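Local structure of DUF3829 family protein (Bacteroides vulgatus, 4YJW) at residues F145-L148 and T149-E153; N120-A123 and D124-K128; E129-L132 and L133-L137; P60-V64 and Q65-F69. The protein is of unknown function but folds as an all-helical bundle and is probably exported as a lipoprotein. All blocks are in the same frame, centred on the assembly; numbering follows the deposited sequence. Where two conformers were deposited one is given.

How the contacts relate
All four contacts are local, each joining residues a turn or so apart, and together they illustrate how one helical bundle varies its short-range chemistry with position. Contacts 1, 2 and 3 follow the same long helix 121-159: contact 2 at its first turns, contact 3 directly after it in sequence, contact 1 toward its far end, with the centres of contacts 1 and 2 about 38 Å apart. Each is partly buried. A proline interrupts the bonding in contact 1, and a salt bridge marks contact 2. In contact 3 a serine hydroxyl gives to a carbonyl of the preceding turn, whereas in contact 4, at the surface, a serine hydroxyl accepts from a first-turn amide and caps helix 64-71.

Contact 1 of 4, residues F145-L148 and T149-E153; sequences FDIL and TPIVE
Ile151 reaches back along helix 121-159 over the last carbonyls of segment 145-148. Its CB lies 3.5 Å from Leu148 O, CG1 comes to 3.4 Å from Ile147 O, and CD1 lies 3.3 Å from Ile147 O and also touches Ile147 CG2 at 3.9 Å. The torsion explains this course: with CG1 anti to its own carbonyl carbon (chi1 -55°), the longer branch is laid back beside the backbone N, toward the preceding turn. Ile147 and Ile151 therefore run alongside each other in the same direction, and both also pack on helix 79-111, Ile147 on Leu85 and Ile151 on Asp81. Just before Ile151 stands Pro150, the cause of a proline kink. Pro150 has no N-H to give to the turn before, and its CD sits 3.2 Å from Asp146 O, in the place where a donor would otherwise come. Regular bonds frame the kink: Thr149 N gives to Phe145 O (2.9 Å) before it, and Val152 N to Leu148 O (2.8 Å) after it, the second with an N-H...O angle of 162°. On the exposed side, one water joins Asp146 OD1 to Thr149 OG1, donating to the carboxylate oxygen, which also accepts from Gln142. Val152, a buried residue, sets CG2 3.3 Å from Leu148 O and packs on Tyr22 of helix 10-32, while Leu148 meets Ser25 of that same helix.

Contact 2 of 4, residues N120-A123 and D124-K128; sequences NALA and DKIRK
The guanidinium of Arg127 carries Ala123 CB over one face, 3.6 Å above the plane and displaced toward the rim, where NH1 is the nearest atom. At its edge, in plane, lie Asp124 OD1 and a water. The salt bridge from Arg127 NH1 to Asp124 OD1 spans 3.0 Å; the arginine meets the carboxylate from above its plane, 40° out of it. The water accepts from NH2 and donates to Asn120 OD1 at 2.7 Å, tying the guanidinium to the residue in the N-cap position of helix 121-159. With CG beside its own backbone N (chi1 -72°), the chain, extended from CG to NE, runs back over the first turn, CG lying 3.2 Å from Ala123 O. Elsewhere on the turn Leu122 and Ile126 cross obliquely, Leu122 CG meeting Ile126 CD1 at 3.7 Å. The backbone bonds start at once, Asp124 N giving to Asn120 O. Beyond the turn, Arg127 NE binds Leu45 O and NH2 also binds Tyr106 OH, which connects this helix start to the loop after helix 35-44 and to helix 79-111. With all three guanidinium nitrogens engaged, the group's rotation is fixed, and the negative charge of Asp124 near the helix N-terminus would probably suit the helix dipole as well as the arginine.

Contact 3 of 4, residues E129-L132 and L133-L137; sequences EELL and LSIAL
Segments 129-132 and 133-137 run without a break through helix 121-159, joined by successive i to i+4 bonds. Leu133 N gives to Glu129 O and Ser134 N to Glu130 O, both at 2.9 Å, and Ala136 N closes on Leu132 O. Between these, Ile135 N lies 3.3 Å from Leu131 O, a weak bond. The same carbonyl has a second and much closer donor: Ser134 OG gives to Leu131 O at 2.7 Å. It does so because the hydroxyl sits between the backbone N and the carbonyl carbon of its own residue (chi1 71°), turned back to the preceding turn, and it meets Leu131 O well off the C=O direction, at a C=O...O angle of 124°. A buried hydroxyl is thus satisfied by its own helix. Leu133 fits between two glutamates, slanting across both. Its CG lies 3.9 Å from Glu129 OE2, while CD1 approaches Glu130 OE1 at 3.4 Å. Glu130 is bent at chi2 (-69°), which folds its carboxylate back toward this leucine; OE1 accepts a hydrogen bond from Asn102 ND2, giving the buried acid a polar partner. On another side of the helix Leu131 approaches Ile135, a loose apolar pairing that remains doubtful because the leucine side chain has a second conformer. Helix 79-111 packs here through Phe99 on Glu130 and Asn102 on Leu133, and helix 35-44 supplies Leu42 and Ile38 against Ser134, so the inward part of this helix is shared between two neighbouring helices.

Contact 4 of 4, residues P60-V64 and Q65-F69; sequences PVVSV and QDTVF
An N-cap opens helix 64-71, and Ser63 supplies it. Ser63 OG accepts from Asp66 N at 3.0 Å with an N-H...O angle of 164°, taking up an amide that the first turn of a helix leaves without a carbonyl partner. The hydroxyl reaches it because OG stands anti to its own backbone N (chi1 161°), beside the carbonyl carbon and facing into the turn. Asp66 returns alongside the serine: its OD2 comes to 3.5 Å from Ser63 CB, and the carboxylate carbon is as near to OG. A negative side chain at this early position would probably interact well with the positive end of the helix dipole. Ser63 O, meanwhile, is gripped twice by a single residue, by Thr67 N at 3.1 Å and by Thr67 OG1 at 2.9 Å, the two donors coming to opposite faces of the carbonyl plane. A water then donates both to Thr67 OG1 and to Val62 O, bridging the helix to the loop that leads into it. Val62 crosses Thr67 at about a right angle, its CG2 3.6 Å from the threonine hydroxyl. The regular helix bonding follows as Val68 N gives to Val64 O. The loop and the short helix both rest on the longer ones, Val62 from the loop and Thr67 from the helix against Ile28 of helix 10-32, and Thr67 also against Phe93 of helix 79-111.

Contact 1 of 4, residues F145-L148 and T149-E153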
loop_
_atom_site.group_PDB
_atom_site.type_symbol
_atom_site.label_atom_id
_atom_site.label_comp_id
_atom_site.label_asym_id
_atom_site.label_seq_id
_atom_site.Cartn_x
_atom_site.Cartn_y
_atom_site.Cartn_z
ATOM N N PHE A 145 -8.421 6.902 3.385
ATOM C CA PHE A 145 -9.555 7.635 2.799
ATOM C C PHE A 145 -10.599 7.981 3.858
ATOM O O PHE A 145 -11.126 9.103 3.852
ATOM C CB PHE A 145 -10.214 6.840 1.656
ATOM C CG PHE A 145 -9.385 6.791 0.392
ATOM C CD1 PHE A 145 -8.818 7.950 -0.136
ATOM C CD2 PHE A 145 -9.215 5.596 -0.302
ATOM C CE1 PHE A 145 -8.032 7.902 -1.290
ATOM C CE2 PHE A 145 -8.452 5.554 -1.471
ATOM C CZ PHE A 145 -7.860 6.704 -1.955
ATOM N N ASP A 146 -10.854 7.056 4.808
ATOM C CA ASP A 146 -11.852 7.304 5.869
ATOM C C ASP A 146 -11.426 8.404 6.833
ATOM O O ASP A 146 -12.291 9.148 7.313
ATOM C CB ASP A 146 -12.190 6.024 6.634
ATOM C CG ASP A 146 -12.916 5.005 5.777
ATOM O OD1 ASP A 146 -13.267 5.340 4.615
ATOM O OD2 ASP A 146 -13.076 3.860 6.235
ATOM N N ILE A 147 -10.115 8.543 7.105
ATOM C CA ILE A 147 -9.629 9.648 7.950
ATOM C C ILE A 147 -9.806 10.977 7.194
ATOM O O ILE A 147 -10.210 11.989 7.768
ATOM C CB ILE A 147 -8.120 9.446 8.345
ATOM C CG1 ILE A 147 -7.929 8.263 9.309
ATOM C CG2 ILE A 147 -7.504 10.736 8.937
ATOM C CD1 ILE A 147 -6.500 7.686 9.295
ATOM N N LEU A 148 -9.420 10.982 5.925
ATOM C CA LEU A 148 -9.376 12.204 5.127
ATOM C C LEU A 148 -10.732 12.766 4.681
ATOM O O LEU A 148 -10.900 13.977 4.724
ATOM C CB LEU A 148 -8.530 11.971 3.872
ATOM C CG LEU A 148 -7.004 11.770 4.041
ATOM C CD1 LEU A 148 -6.353 11.494 2.689
ATOM C CD2 LEU A 148 -6.336 13.008 4.632
ATOM N N THR A 149 -11.665 11.940 4.197
ATOM C CA THR A 149 -12.874 12.521 3.586
ATOM C C THR A 149 -13.652 13.477 4.578
ATOM O O THR A 149 -13.995 14.552 4.092
ATOM C CB THR A 149 -13.760 11.477 2.906
ATOM O OG1 THR A 149 -14.030 10.413 3.789
ATOM C CG2 THR A 149 -13.101 10.908 1.635
ATOM N N PRO A 150 -13.795 13.271 5.918
ATOM C CA PRO A 150 -14.472 14.299 6.741
ATOM C C PRO A 150 -13.648 15.593 6.886
ATOM O O PRO A 150 -14.224 16.681 6.923
ATOM C CB PRO A 150 -14.653 13.612 8.098
ATOM C CG PRO A 150 -14.558 12.122 7.802
ATOM C CD PRO A 150 -13.508 12.064 6.725
ATOM N N ILE A 151 -12.294 15.477 6.941
ATOM C CA ILE A 151 -11.367 16.624 7.030
ATOM C C ILE A 151 -11.440 17.440 5.722
ATOM O O ILE A 151 -11.419 18.676 5.754
ATOM C CB ILE A 151 -9.896 16.153 7.317
ATOM C CG1 ILE A 151 -9.807 15.271 8.582
ATOM C CG2 ILE A 151 -8.931 17.373 7.425
ATOM C CD1 ILE A 151 -8.436 14.531 8.782
ATOM N N VAL A 152 -11.516 16.733 4.578
ATOM C CA VAL A 152 -11.625 17.301 3.232
ATOM C C VAL A 152 -12.911 18.135 3.152
ATOM O O VAL A 152 -12.878 19.259 2.624
ATOM C CB VAL A 152 -11.537 16.203 2.149
ATOM C CG1 VAL A 152 -12.027 16.710 0.786
ATOM C CG2 VAL A 152 -10.093 15.730 2.026
ATOM N N GLU A 153 -14.027 17.611 3.711
ATOM C CA GLU A 153 -15.299 18.342 3.752
ATOM C C GLU A 153 -15.117 19.620 4.585
ATOM O O GLU A 153 -15.612 20.682 4.210
ATOM C CB GLU A 153 -16.438 17.455 4.298
ATOM C CG GLU A 153 -17.809 18.129 4.393
ATOM C CD GLU A 153 -18.278 19.021 3.251
ATOM O OE1 GLU A 153 -18.109 18.642 2.069
ATOM O OE2 GLU A 153 -18.863 20.086 3.547
HETATM O O HOH W 1 -13.971 7.721 2.663
#

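Contact 2 of 4, residues N120-A123 and D124-K128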
loop_
_atom_site.group_PDB
_atom_site.type_symbol
_atom_site.label_atom_id
_atom_site.label_comp_id
_atom_site.label_asym_id
_atom_site.label_seq_id
_atom_site.Cartn_x
_atom_site.Cartn_y
_atom_site.Cartn_z
ATOM N N ASN A 120 8.611 -27.570 0.639
ATOM C CA ASN A 120 7.681 -26.435 0.498
ATOM C C ASN A 120 7.403 -25.655 1.811
ATOM O O ASN A 120 6.381 -24.961 1.879
ATOM C CB ASN A 120 6.348 -26.906 -0.117
ATOM C CG ASN A 120 6.491 -27.330 -1.556
ATOM O OD1 ASN A 120 6.720 -26.513 -2.463
ATOM N ND2 ASN A 120 6.363 -28.614 -1.794
ATOM N N ALA A 121 8.295 -25.729 2.831
ATOM C CA ALA A 121 8.085 -24.997 4.093
ATOM C C ALA A 121 8.074 -23.486 3.850
ATOM O O ALA A 121 7.173 -22.791 4.334
ATOM C CB ALA A 121 9.145 -25.353 5.114
ATOM N N LEU A 122 9.045 -22.976 3.071
ATOM C CA LEU A 122 9.049 -21.540 2.772
ATOM C C LEU A 122 7.861 -21.187 1.845
ATOM O O LEU A 122 7.291 -20.110 1.997
ATOM C CB LEU A 122 10.390 -21.091 2.153
ATOM C CG LEU A 122 10.501 -19.581 1.849
ATOM C CD1 LEU A 122 10.495 -18.743 3.131
ATOM C CD2 LEU A 122 11.707 -19.275 1.008
ATOM N N ALA A 123 7.466 -22.099 0.922
ATOM C CA ALA A 123 6.315 -21.844 0.035
ATOM C C ALA A 123 5.061 -21.581 0.870
ATOM O O ALA A 123 4.390 -20.584 0.632
ATOM C CB ALA A 123 6.081 -23.040 -0.900
ATOM N N ASP A 124 4.785 -22.446 1.880
ATOM C CA ASP A 124 3.598 -22.299 2.732
ATOM C C ASP A 124 3.705 -21.072 3.636
ATOM O O ASP A 124 2.699 -20.387 3.835
ATOM C CB ASP A 124 3.338 -23.562 3.554
ATOM C CG ASP A 124 2.684 -24.674 2.745
ATOM O OD1 ASP A 124 2.067 -24.369 1.672
ATOM O OD2 ASP A 124 2.719 -25.819 3.201
ATOM N N LYS A 125 4.919 -20.768 4.158
ATOM C CA LYS A 125 5.107 -19.565 4.995
ATOM C C LYS A 125 4.758 -18.307 4.184
ATOM O O LYS A 125 4.069 -17.405 4.674
ATOM C CB LYS A 125 6.564 -19.510 5.488
ATOM C CG LYS A 125 6.868 -18.338 6.419
ATOM C CD LYS A 125 8.280 -18.464 6.996
ATOM C CE LYS A 125 8.681 -17.269 7.841
ATOM N NZ LYS A 125 7.995 -17.261 9.159
ATOM N N ILE A 126 5.264 -18.242 2.942
ATOM C CA ILE A 126 5.033 -17.108 2.046
ATOM C C ILE A 126 3.549 -17.030 1.672
ATOM O O ILE A 126 2.976 -15.941 1.735
ATOM C CB ILE A 126 5.949 -17.165 0.781
ATOM C CG1 ILE A 126 7.419 -16.875 1.182
ATOM C CG2 ILE A 126 5.454 -16.153 -0.296
ATOM C CD1 ILE A 126 8.521 -17.067 0.044
ATOM N N ARG A 127 2.917 -18.160 1.328
ATOM C CA ARG A 127 1.472 -18.129 0.968
ATOM C C ARG A 127 0.632 -17.545 2.108
ATOM O O ARG A 127 -0.264 -16.728 1.866
ATOM C CB ARG A 127 0.956 -19.547 0.623
ATOM C CG ARG A 127 1.492 -20.044 -0.723
ATOM C CD ARG A 127 1.330 -21.549 -0.836
ATOM N NE ARG A 127 1.939 -21.993 -2.088
ATOM C CZ ARG A 127 2.530 -23.160 -2.277
ATOM N NH1 ARG A 127 2.599 -24.051 -1.286
ATOM N NH2 ARG A 127 3.036 -23.464 -3.462
ATOM N N LYS A 128 0.883 -17.979 3.349
ATOM C CA LYS A 128 0.092 -17.491 4.480
ATOM C C LYS A 128 0.292 -15.980 4.689
ATOM O O LYS A 128 -0.672 -15.239 4.922
ATOM C CB LYS A 128 0.454 -18.264 5.761
ATOM C CG LYS A 128 0.002 -19.742 5.749
ATOM C CD LYS A 128 0.276 -20.395 7.118
ATOM C CE LYS A 128 1.737 -20.723 7.308
ATOM N NZ LYS A 128 1.963 -21.504 8.557
HETATM O O HOH W 2 4.374 -25.915 -3.754
#

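Contact 3 of 4, residues E129-L132 and L133-L137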
loop_
_atom_site.group_PDB
_atom_site.type_symbol
_atom_site.label_atom_id
_atom_site.label_comp_id
_atom_site.label_asym_id
_atom_site.label_seq_id
_atom_site.Cartn_x
_atom_site.Cartn_y
_atom_site.Cartn_z
ATOM N N GLU A 129 1.539 -15.526 4.594
ATOM C CA GLU A 129 1.897 -14.122 4.820
ATOM C C GLU A 129 1.361 -13.242 3.707
ATOM O O GLU A 129 0.839 -12.162 3.991
ATOM C CB GLU A 129 3.410 -13.978 4.945
ATOM C CG GLU A 129 3.883 -12.581 5.349
ATOM C CD GLU A 129 3.504 -12.028 6.715
ATOM O OE1 GLU A 129 3.276 -12.822 7.658
ATOM O OE2 GLU A 129 3.480 -10.782 6.847
ATOM N N GLU A 130 1.439 -13.714 2.451
ATOM C CA GLU A 130 0.923 -12.947 1.299
ATOM C C GLU A 130 -0.586 -12.749 1.413
ATOM O O GLU A 130 -1.084 -11.679 1.057
ATOM C CB GLU A 130 1.281 -13.636 -0.031
ATOM C CG GLU A 130 2.771 -13.624 -0.317
ATOM C CD GLU A 130 3.305 -12.245 -0.631
ATOM O OE1 GLU A 130 3.591 -11.497 0.330
ATOM O OE2 GLU A 130 3.492 -11.938 -1.828
ATOM N N LEU A 131 -1.323 -13.767 1.914
ATOM C CA LEU A 131 -2.780 -13.633 2.070
ATOM C C LEU A 131 -3.082 -12.540 3.108
ATOM O O LEU A 131 -3.920 -11.665 2.869
ATOM C CB LEU A 131 -3.455 -14.981 2.446
ATOM C CG LEU A 131 -4.998 -14.941 2.632
ATOM C CD1 LEU A 131 -5.727 -14.608 1.327
ATOM C CD2 LEU A 131 -5.528 -16.222 3.253
ATOM N N LEU A 132 -2.373 -12.560 4.230
ATOM C CA LEU A 132 -2.565 -11.558 5.280
ATOM C C LEU A 132 -2.221 -10.151 4.775
ATOM O O LEU A 132 -2.990 -9.216 5.011
ATOM C CB LEU A 132 -1.693 -11.913 6.476
ATOM C CG LEU A 132 -2.164 -13.108 7.314
ATOM C CD1 LEU A 132 -1.207 -13.360 8.458
ATOM C CD2 LEU A 132 -3.600 -12.895 7.850
ATOM N N LEU A 133 -1.097 -10.016 4.037
ATOM C CA LEU A 133 -0.662 -8.733 3.466
ATOM C C LEU A 133 -1.671 -8.193 2.470
ATOM O O LEU A 133 -1.926 -6.982 2.470
ATOM C CB LEU A 133 0.726 -8.860 2.787
ATOM C CG LEU A 133 1.927 -8.954 3.748
ATOM C CD1 LEU A 133 3.172 -9.424 3.004
ATOM C CD2 LEU A 133 2.196 -7.595 4.458
ATOM N N SER A 134 -2.264 -9.072 1.635
ATOM C CA SER A 134 -3.236 -8.634 0.619
ATOM C C SER A 134 -4.474 -7.988 1.258
ATOM O O SER A 134 -4.987 -6.996 0.737
ATOM C CB SER A 134 -3.656 -9.797 -0.271
ATOM O OG SER A 134 -4.480 -10.743 0.392
ATOM N N ILE A 135 -4.948 -8.548 2.377
ATOM C CA ILE A 135 -6.096 -7.998 3.125
ATOM C C ILE A 135 -5.690 -6.646 3.734
ATOM O O ILE A 135 -6.433 -5.665 3.605
ATOM C CB ILE A 135 -6.587 -9.006 4.211
ATOM C CG1 ILE A 135 -7.081 -10.307 3.553
ATOM C CG2 ILE A 135 -7.684 -8.377 5.109
ATOM C CD1 ILE A 135 -7.124 -11.536 4.483
ATOM N N ALA A 136 -4.496 -6.595 4.369
ATOM C CA ALA A 136 -3.969 -5.405 5.042
ATOM C C ALA A 136 -3.741 -4.232 4.076
ATOM O O ALA A 136 -4.024 -3.096 4.449
ATOM C CB ALA A 136 -2.676 -5.742 5.772
ATOM N N LEU A 137 -3.290 -4.502 2.821
ATOM C CA LEU A 137 -3.068 -3.448 1.822
ATOM C C LEU A 137 -4.361 -2.695 1.531
ATOM O O LEU A 137 -4.353 -1.473 1.509
ATOM C CB LEU A 137 -2.498 -4.032 0.514
ATOM C CG LEU A 137 -1.090 -4.615 0.616
ATOM C CD1 LEU A 137 -0.695 -5.304 -0.679
ATOM C CD2 LEU A 137 -0.075 -3.557 0.966
#

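Contact 4 of 4, residues P60-V64 and Q65-F69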
loop_
_atom_site.group_PDB
_atom_site.type_symbol
_atom_site.label_atom_id
_atom_site.label_comp_id
_atom_site.label_asym_id
_atom_site.label_seq_id
_atom_site.Cartn_x
_atom_site.Cartn_y
_atom_site.Cartn_z
ATOM N N PRO A 60 5.025 -1.691 -8.009
ATOM C CA PRO A 60 4.794 -0.359 -8.609
ATOM C C PRO A 60 5.669 0.684 -7.914
ATOM O O PRO A 60 5.877 0.582 -6.712
ATOM C CB PRO A 60 3.290 -0.111 -8.376
ATOM C CG PRO A 60 2.888 -1.032 -7.306
ATOM C CD PRO A 60 3.822 -2.204 -7.324
ATOM N N VAL A 61 6.264 1.616 -8.674
ATOM C CA VAL A 61 7.123 2.659 -8.092
ATOM C C VAL A 61 6.439 3.987 -8.384
ATOM O O VAL A 61 6.287 4.367 -9.539
ATOM C CB VAL A 61 8.608 2.604 -8.557
ATOM C CG1 VAL A 61 9.420 3.774 -7.979
ATOM C CG2 VAL A 61 9.263 1.270 -8.177
ATOM N N VAL A 62 5.950 4.638 -7.340
ATOM C CA VAL A 62 5.220 5.903 -7.477
ATOM C C VAL A 62 6.177 7.075 -7.283
ATOM O O VAL A 62 7.357 6.855 -7.020
ATOM C CB VAL A 62 4.032 5.962 -6.485
ATOM C CG1 VAL A 62 2.984 4.913 -6.851
ATOM C CG2 VAL A 62 4.506 5.792 -5.035
ATOM N N SER A 63 5.672 8.307 -7.394
ATOM C CA SER A 63 6.520 9.488 -7.196
ATOM C C SER A 63 7.136 9.451 -5.790
ATOM O O SER A 63 6.422 9.218 -4.816
ATOM C CB SER A 63 5.708 10.759 -7.402
ATOM O OG SER A 63 6.362 11.866 -6.797
ATOM N N VAL A 64 8.461 9.615 -5.697
ATOM C CA VAL A 64 9.169 9.616 -4.398
ATOM C C VAL A 64 8.782 10.867 -3.610
ATOM O O VAL A 64 8.549 10.772 -2.405
ATOM C CB VAL A 64 10.723 9.498 -4.521
ATOM C CG1 VAL A 64 11.342 9.224 -3.150
ATOM C CG2 VAL A 64 11.119 8.366 -5.486
ATOM N N GLN A 65 8.728 12.036 -4.256
ATOM C CA GLN A 65 8.354 13.252 -3.533
ATOM C C GLN A 65 6.876 13.155 -3.058
ATOM O O GLN A 65 6.575 13.600 -1.956
ATOM C CB GLN A 65 8.618 14.514 -4.361
ATOM C CG GLN A 65 8.173 15.854 -3.725
ATOM C CD GLN A 65 8.536 16.098 -2.263
ATOM O OE1 GLN A 65 7.674 16.446 -1.425
ATOM N NE2 GLN A 65 9.811 15.998 -1.930
ATOM N N ASP A 66 5.984 12.526 -3.846
ATOM C CA ASP A 66 4.604 12.317 -3.358
ATOM C C ASP A 66 4.589 11.414 -2.115
ATOM O O ASP A 66 3.806 11.649 -1.191
ATOM C CB ASP A 66 3.714 11.704 -4.446
ATOM C CG ASP A 66 3.264 12.689 -5.519
ATOM O OD1 ASP A 66 3.522 13.904 -5.362
ATOM O OD2 ASP A 66 2.648 12.244 -6.502
ATOM N N THR A 67 5.464 10.395 -2.088
ATOM C CA THR A 67 5.620 9.460 -0.961
ATOM C C THR A 67 6.046 10.252 0.284
ATOM O O THR A 67 5.449 10.081 1.345
ATOM C CB THR A 67 6.628 8.344 -1.316
ATOM O OG1 THR A 67 6.117 7.607 -2.426
ATOM C CG2 THR A 67 6.837 7.370 -0.174
ATOM N N VAL A 68 7.059 11.111 0.142
ATOM C CA VAL A 68 7.546 11.953 1.247
ATOM C C VAL A 68 6.401 12.845 1.767
ATOM O O VAL A 68 6.211 12.971 2.988
ATOM C CB VAL A 68 8.770 12.805 0.827
ATOM C CG1 VAL A 68 9.145 13.812 1.918
ATOM C CG2 VAL A 68 9.957 11.917 0.473
ATOM N N PHE A 69 5.651 13.464 0.841
ATOM C CA PHE A 69 4.582 14.378 1.205
ATOM C C PHE A 69 3.507 13.674 2.034
ATOM O O PHE A 69 3.135 14.187 3.092
ATOM C CB PHE A 69 3.969 15.059 -0.039
ATOM C CG PHE A 69 3.006 16.191 0.274
ATOM C CD1 PHE A 69 3.472 17.415 0.745
ATOM C CD2 PHE A 69 1.641 16.055 0.032
ATOM C CE1 PHE A 69 2.585 18.465 1.016
ATOM C CE2 PHE A 69 0.761 17.103 0.299
ATOM C CZ PHE A 69 1.232 18.293 0.809
HETATM O O HOH W 3 8.198 6.108 -4.116
#